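GH18 chiitnase (Pseudoalteromonas aurantia, PDB 6K7Z) is a family 18 chitinase that probably hydrolyses the beta-1,4 linkages of chitin from within the chain, as an endochitinase. Local coordinates at residues 203-208 with 252-257; 169-174 with 209-214; 3-8 with 181-186; 18-23 with 66-71. All blocks are in the same frame, centred on the assembly; numbering follows the deposited sequence.

Contact 1. Residues 203-208 with 252-257; sequences SSYLNY and SSLGGI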
loop_
_atom_site.group_PDB
_atom_site.type_symbol
_atom_site.label_atom_id
_atom_site.label_comp_id
_atom_site.label_asym_id
_atom_site.label_seq_id
_atom_site.Cartn_x
_atom_site.Cartn_y
_atom_site.Cartn_z
ATOM N N SER A 203 9.878 13.731 -10.901
ATOM C CA SER A 203 10.353 14.788 -10.010
ATOM C C SER A 203 9.771 14.615 -8.615
ATOM O O SER A 203 10.489 14.739 -7.615
ATOM C CB SER A 203 10.010 16.166 -10.578
ATOM O OG SER A 203 8.614 16.320 -10.734
ATOM N N SER A 204 8.479 14.292 -8.531
ATOM C CA SER A 204 7.863 14.070 -7.228
ATOM C C SER A 204 8.476 12.872 -6.520
ATOM O O SER A 204 8.780 12.947 -5.324
ATOM C CB SER A 204 6.350 13.902 -7.376
ATOM O OG SER A 204 5.734 15.127 -7.744
ATOM N N TYR A 205 8.665 11.752 -7.235
ATOM C CA TYR A 205 9.325 10.595 -6.633
ATOM C C TYR A 205 10.659 10.987 -5.997
ATOM O O TYR A 205 10.948 10.626 -4.850
ATOM C CB TYR A 205 9.539 9.484 -7.669
ATOM C CG TYR A 205 10.223 8.295 -7.049
ATOM C CD1 TYR A 205 9.488 7.323 -6.379
ATOM C CD2 TYR A 205 11.608 8.172 -7.071
ATOM C CE1 TYR A 205 10.108 6.241 -5.781
ATOM C CE2 TYR A 205 12.238 7.102 -6.462
ATOM C CZ TYR A 205 11.482 6.141 -5.814
ATOM O OH TYR A 205 12.097 5.085 -5.203
ATOM N N LEU A 206 11.491 11.726 -6.731
ATOM C CA LEU A 206 12.790 12.105 -6.185
ATOM C C LEU A 206 12.631 12.964 -4.932
ATOM O O LEU A 206 13.329 12.754 -3.932
ATOM C CB LEU A 206 13.602 12.838 -7.250
ATOM C CG LEU A 206 13.968 12.002 -8.475
ATOM C CD1 LEU A 206 14.581 12.891 -9.577
ATOM C CD2 LEU A 206 14.919 10.885 -8.080
ATOM N N ASN A 207 11.703 13.924 -4.967
ATOM C CA ASN A 207 11.430 14.747 -3.789
ATOM C C ASN A 207 11.035 13.886 -2.600
ATOM O O ASN A 207 11.478 14.128 -1.464
ATOM C CB ASN A 207 10.317 15.752 -4.097
ATOM C CG ASN A 207 10.758 16.844 -5.036
ATOM O OD1 ASN A 207 11.950 17.046 -5.244
ATOM N ND2 ASN A 207 9.796 17.568 -5.599
ATOM N N TYR A 208 10.189 12.879 -2.837
ATOM C CA TYR A 208 9.708 12.058 -1.731
ATOM C C TYR A 208 10.840 11.253 -1.112
ATOM O O TYR A 208 10.839 11.010 0.102
ATOM C CB TYR A 208 8.593 11.119 -2.198
ATOM C CG TYR A 208 7.405 11.793 -2.842
ATOM C CD1 TYR A 208 7.137 13.146 -2.643
ATOM C CD2 TYR A 208 6.544 11.072 -3.653
ATOM C CE1 TYR A 208 6.047 13.759 -3.253
ATOM C CE2 TYR A 208 5.450 11.671 -4.249
ATOM C CZ TYR A 208 5.205 13.007 -4.051
ATOM O OH TYR A 208 4.119 13.588 -4.670
ATOM N N SER A 252 19.097 8.396 -9.372
ATOM C CA SER A 252 19.089 7.883 -8.066
ATOM C C SER A 252 18.873 6.387 -8.152
ATOM O O SER A 252 19.156 5.788 -9.152
ATOM C CB SER A 252 17.878 8.569 -7.391
ATOM O OG SER A 252 17.565 8.089 -6.148
ATOM N N SER A 253 18.416 5.794 -7.081
ATOM C CA SER A 253 17.944 4.427 -7.164
ATOM C C SER A 253 16.430 4.444 -7.042
ATOM O O SER A 253 15.816 5.483 -6.758
ATOM C CB SER A 253 18.595 3.530 -6.100
ATOM O OG SER A 253 18.472 4.068 -4.802
ATOM N N LEU A 254 15.835 3.287 -7.315
ATOM C CA LEU A 254 14.388 3.124 -7.356
ATOM C C LEU A 254 14.007 2.054 -6.341
ATOM O O LEU A 254 14.417 0.894 -6.474
ATOM C CB LEU A 254 13.919 2.750 -8.765
ATOM C CG LEU A 254 12.437 2.424 -8.957
ATOM C CD1 LEU A 254 11.542 3.527 -8.372
ATOM C CD2 LEU A 254 12.113 2.188 -10.431
ATOM N N GLY A 255 13.239 2.448 -5.325
ATOM C CA GLY A 255 12.831 1.488 -4.316
ATOM C C GLY A 255 12.008 0.346 -4.878
ATOM O O GLY A 255 12.120 -0.791 -4.413
ATOM N N GLY A 256 11.163 0.625 -5.857
ATOM C CA GLY A 256 10.426 -0.448 -6.494
ATOM C C GLY A 256 9.196 0.058 -7.222
ATOM O O GLY A 256 8.976 1.263 -7.365
ATOM N N ILE A 257 8.395 -0.914 -7.675
ATOM C CA ILE A 257 7.176 -0.674 -8.438
ATOM C C ILE A 257 6.044 -1.460 -7.805
ATOM O O ILE A 257 6.180 -2.666 -7.570
ATOM C CB ILE A 257 7.332 -1.090 -9.910
ATOM C CG1 ILE A 257 8.348 -0.190 -10.613
ATOM C CG2 ILE A 257 5.969 -1.059 -10.620
ATOM C CD1 ILE A 257 7.862 1.250 -10.789
#

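Contact 2. Residues 169-174 with 209-214; sequences GYVEVV and TKLPNM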
loop_
_atom_site.group_PDB
_atom_site.type_symbol
_atom_site.label_atom_id
_atom_site.label_comp_id
_atom_site.label_asym_id
_atom_site.label_seq_id
_atom_site.Cartn_x
_atom_site.Cartn_y
_atom_site.Cartn_z
ATOM N N GLY A 169 -0.485 15.438 4.734
ATOM C CA GLY A 169 -0.446 14.774 6.023
ATOM C C GLY A 169 0.721 13.821 6.195
ATOM O O GLY A 169 1.243 13.673 7.300
ATOM N N TYR A 170 1.157 13.164 5.114
ATOM C CA TYR A 170 2.222 12.178 5.262
ATOM C C TYR A 170 3.601 12.795 5.414
ATOM O O TYR A 170 4.527 12.091 5.830
ATOM C CB TYR A 170 2.223 11.202 4.082
ATOM C CG TYR A 170 1.447 9.962 4.391
ATOM C CD1 TYR A 170 0.065 9.954 4.313
ATOM C CD2 TYR A 170 2.091 8.802 4.802
ATOM C CE1 TYR A 170 -0.655 8.809 4.597
ATOM C CE2 TYR A 170 1.369 7.642 5.112
ATOM C CZ TYR A 170 0.001 7.665 5.003
ATOM O OH TYR A 170 -0.741 6.551 5.301
ATOM N N VAL A 171 3.772 14.076 5.079
ATOM C CA VAL A 171 5.009 14.765 5.447
ATOM C C VAL A 171 5.190 14.713 6.956
ATOM O O VAL A 171 6.244 14.313 7.464
ATOM C CB VAL A 171 4.999 16.217 4.935
ATOM C CG1 VAL A 171 6.179 17.000 5.513
ATOM C CG2 VAL A 171 5.058 16.242 3.417
ATOM N N GLU A 172 4.148 15.095 7.693
ATOM C CA GLU A 172 4.190 14.978 9.145
ATOM C C GLU A 172 4.401 13.535 9.568
ATOM O O GLU A 172 5.195 13.255 10.473
ATOM C CB GLU A 172 2.902 15.534 9.756
ATOM C CG GLU A 172 2.884 15.523 11.284
ATOM C CD GLU A 172 1.601 16.110 11.885
ATOM O OE1 GLU A 172 0.931 16.931 11.218
ATOM O OE2 GLU A 172 1.268 15.744 13.037
ATOM N N VAL A 173 3.712 12.596 8.914
ATOM C CA VAL A 173 3.856 11.192 9.287
ATOM C C VAL A 173 5.314 10.749 9.173
ATOM O O VAL A 173 5.895 10.226 10.134
ATOM C CB VAL A 173 2.927 10.306 8.434
ATOM C CG1 VAL A 173 3.220 8.838 8.689
ATOM C CG2 VAL A 173 1.464 10.609 8.754
ATOM N N VAL A 174 5.933 10.947 8.004
ATOM C CA VAL A 174 7.284 10.408 7.846
ATOM C C VAL A 174 8.267 11.153 8.737
ATOM O O VAL A 174 9.243 10.566 9.218
ATOM C CB VAL A 174 7.750 10.416 6.374
ATOM C CG1 VAL A 174 6.850 9.537 5.509
ATOM C CG2 VAL A 174 7.835 11.840 5.817
ATOM N N THR A 209 11.814 10.820 -1.926
ATOM C CA THR A 209 12.925 10.063 -1.358
ATOM C C THR A 209 13.798 10.914 -0.450
ATOM O O THR A 209 14.582 10.359 0.326
ATOM C CB THR A 209 13.820 9.463 -2.440
ATOM O OG1 THR A 209 14.464 10.520 -3.163
ATOM C CG2 THR A 209 13.006 8.596 -3.391
ATOM N N LYS A 210 13.684 12.231 -0.546
ATOM C CA LYS A 210 14.503 13.160 0.222
ATOM C C LYS A 210 13.775 13.745 1.422
ATOM O O LYS A 210 14.336 14.610 2.108
ATOM C CB LYS A 210 14.995 14.286 -0.687
ATOM C CG LYS A 210 15.880 13.787 -1.820
ATOM C CD LYS A 210 16.339 14.940 -2.706
ATOM C CE LYS A 210 17.116 14.431 -3.906
ATOM N NZ LYS A 210 17.439 15.530 -4.869
ATOM N N LEU A 211 12.547 13.304 1.689
ATOM C CA LEU A 211 11.866 13.702 2.912
ATOM C C LEU A 211 12.598 13.127 4.122
ATOM O O LEU A 211 13.312 12.134 4.007
ATOM C CB LEU A 211 10.407 13.236 2.892
ATOM C CG LEU A 211 9.460 14.016 1.964
ATOM C CD1 LEU A 211 8.152 13.274 1.765
ATOM C CD2 LEU A 211 9.195 15.422 2.489
ATOM N N PRO A 212 12.462 13.757 5.289
ATOM C CA PRO A 212 13.100 13.208 6.493
ATOM C C PRO A 212 12.695 11.759 6.733
ATOM O O PRO A 212 11.518 11.403 6.642
ATOM C CB PRO A 212 12.598 14.136 7.608
ATOM C CG PRO A 212 12.386 15.475 6.903
ATOM C CD PRO A 212 11.880 15.094 5.520
ATOM N N ASN A 213 13.693 10.916 7.011
ATOM C CA ASN A 213 13.596 9.480 7.267
ATOM C C ASN A 213 13.290 8.675 6.012
ATOM O O ASN A 213 13.283 7.446 6.078
ATOM C CB ASN A 213 12.553 9.134 8.339
ATOM C CG ASN A 213 12.876 9.770 9.665
ATOM O OD1 ASN A 213 14.007 9.676 10.141
ATOM N ND2 ASN A 213 11.909 10.474 10.242
ATOM N N MET A 214 13.070 9.316 4.875
ATOM C CA MET A 214 12.789 8.576 3.656
ATOM C C MET A 214 14.066 8.358 2.850
ATOM O O MET A 214 15.135 8.902 3.154
ATOM C CB MET A 214 11.735 9.305 2.828
ATOM C CG MET A 214 10.343 9.247 3.452
ATOM S SD MET A 214 9.651 7.572 3.445
ATOM C CE MET A 214 9.857 7.096 5.163
#

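Contact 3. Residues 3-8 with 181-186; sequences KTITYY and IDWLNV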
loop_
_atom_site.group_PDB
_atom_site.type_symbol
_atom_site.label_atom_id
_atom_site.label_comp_id
_atom_site.label_asym_id
_atom_site.label_seq_id
_atom_site.Cartn_x
_atom_site.Cartn_y
_atom_site.Cartn_z
ATOM N N LYS A 3 11.964 -3.557 -5.202
ATOM C CA LYS A 3 10.953 -4.533 -4.819
ATOM C C LYS A 3 9.783 -4.423 -5.775
ATOM O O LYS A 3 9.543 -3.378 -6.241
ATOM C CB LYS A 3 10.394 -4.152 -3.469
ATOM C CG LYS A 3 11.219 -4.443 -2.244
ATOM C CD LYS A 3 10.577 -3.828 -1.017
ATOM C CE LYS A 3 11.521 -3.799 0.167
ATOM N NZ LYS A 3 12.882 -3.397 -0.126
ATOM N N THR A 4 9.070 -5.510 -5.990
ATOM C CA THR A 4 7.860 -5.566 -6.805
ATOM C C THR A 4 6.704 -5.923 -5.872
ATOM O O THR A 4 6.805 -6.825 -5.133
ATOM C CB THR A 4 7.977 -6.501 -7.996
ATOM O OG1 THR A 4 8.421 -7.754 -7.586
ATOM C CG2 THR A 4 8.930 -5.869 -8.984
ATOM N N ILE A 5 5.641 -5.136 -5.959
ATOM C CA ILE A 5 4.529 -5.230 -5.029
ATOM C C ILE A 5 3.232 -5.211 -5.823
ATOM O O ILE A 5 3.110 -4.481 -6.813
ATOM C CB ILE A 5 4.588 -4.081 -4.006
ATOM C CG1 ILE A 5 5.945 -4.113 -3.295
ATOM C CG2 ILE A 5 3.434 -4.166 -2.992
ATOM C CD1 ILE A 5 6.085 -3.135 -2.201
ATOM N N THR A 6 2.261 -6.021 -5.404
ATOM C CA THR A 6 0.951 -5.960 -6.035
ATOM C C THR A 6 -0.119 -6.071 -4.968
ATOM O O THR A 6 0.111 -6.623 -3.893
ATOM C CB THR A 6 0.764 -7.059 -7.105
ATOM O OG1 THR A 6 -0.495 -6.877 -7.771
ATOM C CG2 THR A 6 0.842 -8.461 -6.491
ATOM N N TYR A 7 -1.295 -5.528 -5.275
ATOM C CA TYR A 7 -2.493 -5.722 -4.467
ATOM C C TYR A 7 -3.366 -6.820 -5.056
ATOM O O TYR A 7 -3.565 -6.891 -6.271
ATOM C CB TYR A 7 -3.320 -4.444 -4.366
ATOM C CG TYR A 7 -2.725 -3.409 -3.450
ATOM C CD1 TYR A 7 -1.704 -2.572 -3.901
ATOM C CD2 TYR A 7 -3.170 -3.274 -2.148
ATOM C CE1 TYR A 7 -1.133 -1.638 -3.076
ATOM C CE2 TYR A 7 -2.604 -2.322 -1.303
ATOM C CZ TYR A 7 -1.590 -1.514 -1.782
ATOM O OH TYR A 7 -1.016 -0.575 -0.976
ATOM N N TYR A 8 -3.902 -7.672 -4.186
ATOM C CA TYR A 8 -4.828 -8.714 -4.603
ATOM C C TYR A 8 -6.194 -8.387 -4.012
ATOM O O TYR A 8 -6.403 -8.530 -2.806
ATOM C CB TYR A 8 -4.335 -10.085 -4.162
ATOM C CG TYR A 8 -5.153 -11.231 -4.716
ATOM C CD1 TYR A 8 -4.896 -11.721 -5.983
ATOM C CD2 TYR A 8 -6.170 -11.822 -3.978
ATOM C CE1 TYR A 8 -5.612 -12.771 -6.511
ATOM C CE2 TYR A 8 -6.910 -12.887 -4.515
ATOM C CZ TYR A 8 -6.621 -13.344 -5.789
ATOM O OH TYR A 8 -7.320 -14.404 -6.363
ATOM N N ILE A 181 8.474 2.794 9.437
ATOM C CA ILE A 181 7.728 2.351 8.263
ATOM C C ILE A 181 8.710 1.712 7.296
ATOM O O ILE A 181 9.782 2.275 7.025
ATOM C CB ILE A 181 7.003 3.540 7.603
ATOM C CG1 ILE A 181 5.937 4.102 8.545
ATOM C CG2 ILE A 181 6.438 3.154 6.221
ATOM C CD1 ILE A 181 5.304 5.394 8.054
ATOM N N ASP A 182 8.348 0.554 6.750
ATOM C CA ASP A 182 9.268 -0.100 5.827
ATOM C C ASP A 182 9.284 0.575 4.463
ATOM O O ASP A 182 10.361 0.788 3.894
ATOM C CB ASP A 182 8.921 -1.581 5.707
ATOM C CG ASP A 182 9.211 -2.336 6.994
ATOM O OD1 ASP A 182 10.380 -2.701 7.219
ATOM O OD2 ASP A 182 8.280 -2.545 7.773
ATOM N N TRP A 183 8.121 0.932 3.920
ATOM C CA TRP A 183 8.094 1.673 2.662
ATOM C C TRP A 183 6.705 2.258 2.444
ATOM O O TRP A 183 5.743 1.914 3.134
ATOM C CB TRP A 183 8.491 0.802 1.469
ATOM C CG TRP A 183 7.637 -0.408 1.273
ATOM C CD1 TRP A 183 6.409 -0.461 0.664
ATOM C CD2 TRP A 183 7.952 -1.748 1.658
ATOM N NE1 TRP A 183 5.942 -1.749 0.667
ATOM C CE2 TRP A 183 6.867 -2.559 1.274
ATOM C CE3 TRP A 183 9.046 -2.344 2.294
ATOM C CZ2 TRP A 183 6.847 -3.931 1.500
ATOM C CZ3 TRP A 183 9.021 -3.709 2.519
ATOM C CH2 TRP A 183 7.929 -4.485 2.134
ATOM N N LEU A 184 6.625 3.148 1.464
ATOM C CA LEU A 184 5.388 3.787 1.040
ATOM C C LEU A 184 5.042 3.295 -0.355
ATOM O O LEU A 184 5.878 3.375 -1.259
ATOM C CB LEU A 184 5.541 5.306 0.999
ATOM C CG LEU A 184 5.983 6.031 2.264
ATOM C CD1 LEU A 184 6.093 7.538 1.979
ATOM C CD2 LEU A 184 4.999 5.745 3.411
ATOM N N ASN A 185 3.817 2.804 -0.531
ATOM C CA ASN A 185 3.310 2.449 -1.862
ATOM C C ASN A 185 2.612 3.684 -2.416
ATOM O O ASN A 185 1.417 3.881 -2.196
ATOM C CB ASN A 185 2.347 1.269 -1.781
ATOM C CG ASN A 185 3.011 -0.009 -1.276
ATOM O OD1 ASN A 185 4.075 -0.406 -1.754
ATOM N ND2 ASN A 185 2.369 -0.664 -0.308
ATOM N N VAL A 186 3.358 4.544 -3.118
ATOM C CA VAL A 186 2.788 5.802 -3.604
ATOM C C VAL A 186 1.886 5.520 -4.804
ATOM O O VAL A 186 2.314 4.919 -5.794
ATOM C CB VAL A 186 3.888 6.810 -3.976
ATOM C CG1 VAL A 186 3.254 8.133 -4.394
ATOM C CG2 VAL A 186 4.866 7.009 -2.807
#

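Contact 4. Residues 18-23 with 66-71; sequences ASELPY and QHKGQK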
loop_
_atom_site.group_PDB
_atom_site.type_symbol
_atom_site.label_atom_id
_atom_site.label_comp_id
_atom_site.label_asym_id
_atom_site.label_seq_id
_atom_site.Cartn_x
_atom_site.Cartn_y
_atom_site.Cartn_z
ATOM N N ALA A 18 0.697 -15.981 -8.178
ATOM C CA ALA A 18 1.702 -14.994 -7.805
ATOM C C ALA A 18 2.977 -15.652 -7.296
ATOM O O ALA A 18 4.056 -15.071 -7.427
ATOM C CB ALA A 18 1.144 -14.036 -6.751
ATOM N N SER A 19 2.875 -16.864 -6.733
ATOM C CA SER A 19 4.048 -17.564 -6.215
ATOM C C SER A 19 5.069 -17.893 -7.300
ATOM O O SER A 19 6.236 -18.135 -6.978
ATOM C CB SER A 19 3.624 -18.858 -5.513
ATOM O OG SER A 19 3.227 -19.818 -6.480
ATOM N N GLU A 20 4.665 -17.916 -8.570
ATOM C CA GLU A 20 5.581 -18.224 -9.659
ATOM C C GLU A 20 5.967 -16.992 -10.465
ATOM O O GLU A 20 6.547 -17.124 -11.543
ATOM C CB GLU A 20 4.979 -19.289 -10.576
ATOM C CG GLU A 20 4.417 -20.492 -9.822
ATOM C CD GLU A 20 5.475 -21.356 -9.148
ATOM O OE1 GLU A 20 6.682 -21.056 -9.251
ATOM O OE2 GLU A 20 5.080 -22.354 -8.498
ATOM N N LEU A 21 5.662 -15.804 -9.968
ATOM C CA LEU A 21 5.938 -14.559 -10.657
ATOM C C LEU A 21 6.934 -13.732 -9.854
ATOM O O LEU A 21 7.148 -13.991 -8.663
ATOM C CB LEU A 21 4.632 -13.783 -10.877
ATOM C CG LEU A 21 3.802 -14.490 -11.949
ATOM C CD1 LEU A 21 2.379 -13.948 -11.941
ATOM C CD2 LEU A 21 4.452 -14.305 -13.317
ATOM N N PRO A 22 7.579 -12.774 -10.470
ATOM C CA PRO A 22 8.649 -12.033 -9.774
ATOM C C PRO A 22 8.113 -10.908 -8.894
ATOM O O PRO A 22 8.467 -9.727 -9.056
ATOM C CB PRO A 22 9.503 -11.523 -10.943
ATOM C CG PRO A 22 8.534 -11.337 -12.049
ATOM C CD PRO A 22 7.509 -12.424 -11.903
ATOM N N TYR A 23 7.235 -11.269 -7.959
ATOM C CA TYR A 23 6.772 -10.362 -6.912
ATOM C C TYR A 23 7.553 -10.596 -5.632
ATOM O O TYR A 23 7.892 -11.732 -5.295
ATOM C CB TYR A 23 5.282 -10.543 -6.608
ATOM C CG TYR A 23 4.380 -9.933 -7.655
ATOM C CD1 TYR A 23 4.317 -8.554 -7.816
ATOM C CD2 TYR A 23 3.589 -10.739 -8.470
ATOM C CE1 TYR A 23 3.504 -7.985 -8.780
ATOM C CE2 TYR A 23 2.766 -10.185 -9.432
ATOM C CZ TYR A 23 2.725 -8.809 -9.580
ATOM O OH TYR A 23 1.899 -8.267 -10.542
ATOM N N GLN A 66 4.882 -17.704 0.727
ATOM C CA GLN A 66 5.884 -17.570 1.779
ATOM C C GLN A 66 7.001 -18.596 1.624
ATOM O O GLN A 66 8.171 -18.284 1.879
ATOM C CB GLN A 66 5.213 -17.683 3.144
ATOM C CG GLN A 66 4.487 -16.397 3.519
ATOM C CD GLN A 66 3.604 -16.542 4.732
ATOM O OE1 GLN A 66 3.189 -17.646 5.086
ATOM N NE2 GLN A 66 3.295 -15.421 5.371
ATOM N N HIS A 67 6.692 -19.797 1.155
ATOM C CA HIS A 67 7.738 -20.835 0.907
ATOM C C HIS A 67 8.687 -20.321 -0.149
ATOM O O HIS A 67 9.821 -20.690 -0.180
ATOM C CB HIS A 67 7.106 -22.157 0.426
ATOM C CG HIS A 67 8.064 -23.270 0.060
ATOM N ND1 HIS A 67 8.935 -23.858 0.954
ATOM C CD2 HIS A 67 8.164 -24.004 -1.073
ATOM C CE1 HIS A 67 9.600 -24.819 0.354
ATOM N NE2 HIS A 67 9.138 -24.939 -0.874
ATOM N N LYS A 68 8.192 -19.461 -1.012
ATOM C CA LYS A 68 8.980 -18.898 -2.059
ATOM C C LYS A 68 9.773 -17.696 -1.574
ATOM O O LYS A 68 10.547 -17.161 -2.324
ATOM C CB LYS A 68 8.132 -18.480 -3.255
ATOM C CG LYS A 68 7.432 -19.553 -4.058
ATOM C CD LYS A 68 8.376 -20.174 -5.040
ATOM C CE LYS A 68 7.719 -21.331 -5.727
ATOM N NZ LYS A 68 8.648 -21.820 -6.766
ATOM N N GLY A 69 9.574 -17.271 -0.357
ATOM C CA GLY A 69 10.271 -16.126 0.144
ATOM C C GLY A 69 9.577 -14.809 -0.185
ATOM O O GLY A 69 10.156 -13.764 -0.071
ATOM N N GLN A 70 8.325 -14.894 -0.578
ATOM C CA GLN A 70 7.553 -13.712 -0.836
ATOM C C GLN A 70 6.895 -13.317 0.488
ATOM O O GLN A 70 6.706 -14.138 1.322
ATOM C CB GLN A 70 6.507 -13.931 -1.914
ATOM C CG GLN A 70 7.078 -14.095 -3.294
ATOM C CD GLN A 70 6.055 -14.619 -4.270
ATOM O OE1 GLN A 70 5.274 -15.428 -3.912
ATOM N NE2 GLN A 70 6.080 -14.163 -5.477
ATOM N N LYS A 71 6.575 -12.046 0.643
ATOM C CA LYS A 71 5.907 -11.559 1.839
ATOM C C LYS A 71 4.456 -11.231 1.522
ATOM O O LYS A 71 4.143 -10.705 0.454
ATOM C CB LYS A 71 6.617 -10.329 2.415
ATOM C CG LYS A 71 8.114 -10.539 2.630
ATOM C CD LYS A 71 8.587 -9.885 3.914
ATOM C CE LYS A 71 10.016 -10.289 4.278
ATOM N NZ LYS A 71 10.532 -9.482 5.426
#

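Contact 1. Residues 203-208 with 252-257
The phenol oxygen of Tyr-205 takes up the backbone N-H of Gly-255: N to OH is 2.9 Å and the N-H...O angle is 170°, so the bond is nearly straight. This N-H arrives at the edge of the ring, near its plane. The carbonyl O of Ser-253 also lies at that edge, 3.9 Å from Tyr-205 CE2. Leu-254, whose side chain runs at about a right angle to the tyrosine, brings its CD1 methyl obliquely to within 3.7 Å of Tyr-205 CZ. With chi1 at 180° the ring stretches straight out from helix 198-209, and its hydroxyl thereby spans the gap between backbones whose atoms Tyr-205 CA and Leu-254 CA are 9.1 Å apart. The same hydroxyl is hydrogen-bonded to the carbonyl O of Val-219, at the start of the neighbouring strand 219-224, and two bonds therefore fix the end of the ring. Further out, Leu-206 CD2 meets Ser-252 CB at 3.8 Å, and Ser-252 OG donates to Ser-253 O in the carbonyl plane, on a lone pair. Ile-248 of helix 237-251 packs on the tyrosine as well. An outer helix thus reaches across to the loop that leads from helix 237-251 into strand 256-260, an alpha-to-beta connection of the TIM barrel.

Contact 2. Residues 169-174 with 209-214
Helix 169-177 packs against the irregular segment 209-214, where a type II beta turn from Leu-211 to Met-214 brings Val-174 CA and Asn-213 CA to 6.4 Å. In the TIM barrel this joins one outer helix to the loop by which helix 198-209 returns to strand 219-224. Val-174 is the centre of the apolar part, its two methyls serving different partners. CG1, anti to the carbonyl carbon (chi1 -62°), points at Met-214 and lies 3.9 Å from its CE; the methionine chain bends at both chi2 and chi3, so that SD and CE curl alongside this methyl. CG2 turns to Leu-211, 4.1 Å from its CB. Both neighbours run at about a right angle to the valine. One helical turn earlier, Val-171 CG2 makes a looser contact with Leu-211 CD2 at 4.3 Å. Leu-184 of strand 183-187 touches both Val-174 and Met-214, placing the group between helix layer and barrel wall. The polar link is made by Asn-213, which occupies the turn position with positive phi (72°). The acceptor lies only 4° out of its amide plane, and ND2 donates to Val-174 O at 2.9 Å, in the carbonyl plane.

Contact 3. Residues 3-8 with 181-186
Lys-3 lays its aliphatic chain over one face of the Trp-183 indole, with CD 4.0 Å from the centroid of the six-membered ring, a CH-pi contact. The lysine is extended as far as CE, which sits 3.4 Å from Trp-183 CZ3, and then bends at its last torsion. Beyond that bend the ammonium group forms a salt bridge with Glu-217, so the methylenes serve the ring while the charge is paired outside it. Trp-183 holds CG between its backbone N and carbonyl carbon (chi1 58°), which swings the indole toward strand 3-8. Ile-5 approaches the five-membered part of the same indole obliquely: its CD1 methyl is 3.2 Å from Trp-183 NE1, a tight fit. The same methyl also reaches Asn-185 OD1, at 3.4 Å, where the amide lies at the edge of the indole. Tyr-7 completes the row. Its ring plane stands 79° from the amide plane of Asn-185, and OH comes to 3.5 Å from Asn-185 ND2. The phenol is hydrogen-bonded to Asp-113 OD2, while Asn-185 ND2 has a weak bond to Asp-113 OD1. Asp-113, an aspartate of the DxxDxDxE signature of family 18 chitinases, takes up both groups, consistent with a place in the second shell of the active site. The two strands are not sheet partners: the axes of segments 3-8 and 183-186 pass 10.0 Å apart, at 59° to each other, and inward side chains meet across the TIM-barrel interior. Ile-220 of strand 219-224 touches Ile-5, Trp-183 and Asn-185, and Asn-27 of strand 25-33 lies against Ile-5, Tyr-7 and Asn-185.

Contact 4. Residues 18-23 with 66-71
A Schellman motif ends helix 56-67 in the connection from that helix to strand 71-77 of the TIM barrel, and the residues around it hold the loop that precedes the adjacent strand 25-33. Gly-69, with phi 86°, turns the chain out of the helix and its N bonds back to Gln-66 O; Gln-70 follows and sends its side chain into the loop 18-23. The chain of Gln-70 is extended beyond CG, carrying the amide between two backbone carbonyls. NE2 donates to Ala-18 O at 3.0 Å, almost straight at 177°, and to Tyr-23 O, also at 3.0 Å but more bent at 150°. Both acceptors lie close to the glutamine amide plane, so the pair of bonds should fix the rotation of that group. Gln-70 OE1 lies 3.4 Å from Ser-19 CA and is buried with no polar partner in the model. Toward the surface, Lys-68 bends at chi2 and passes over Ser-19, its CG 3.5 Å from Ser-19 O. Its NZ reaches Glu-20 OE1 at 3.3 Å, a salt bridge whose hydrogen bond is weak, with the two side chains at about a right angle. Met-65 of the same helix covers Ala-18, Ser-19 and Gln-70. Ala-18 O has a second donor, Leu-21 N at 3.1 Å, which reaches it from the face of the carbonyl plane opposite to Gln-70 NE2.

How the contacts relate
From the N terminus, strand 3-8 opens contact 3, which closes only at 181-186, 173 residues on, across the barrel interior. Within that long span contact 4 opens and closes, tying loop 18-23 to the end of helix 56-67; Tyr-23 packs against Thr-4 and Thr-6 of strand 3-8. Contact 2 crosses contact 3, since its helical segment 169-174 precedes strand 183-187 and its loop segment 209-214 comes later, and it packs on the outer side of that strand. Contact 1 crosses contact 2 in turn, then brings the chain to strand 256-260, which pairs with strand 3-8 and closes the barrel. Contacts 2 and 4, centres about 29 Å apart, do not touch.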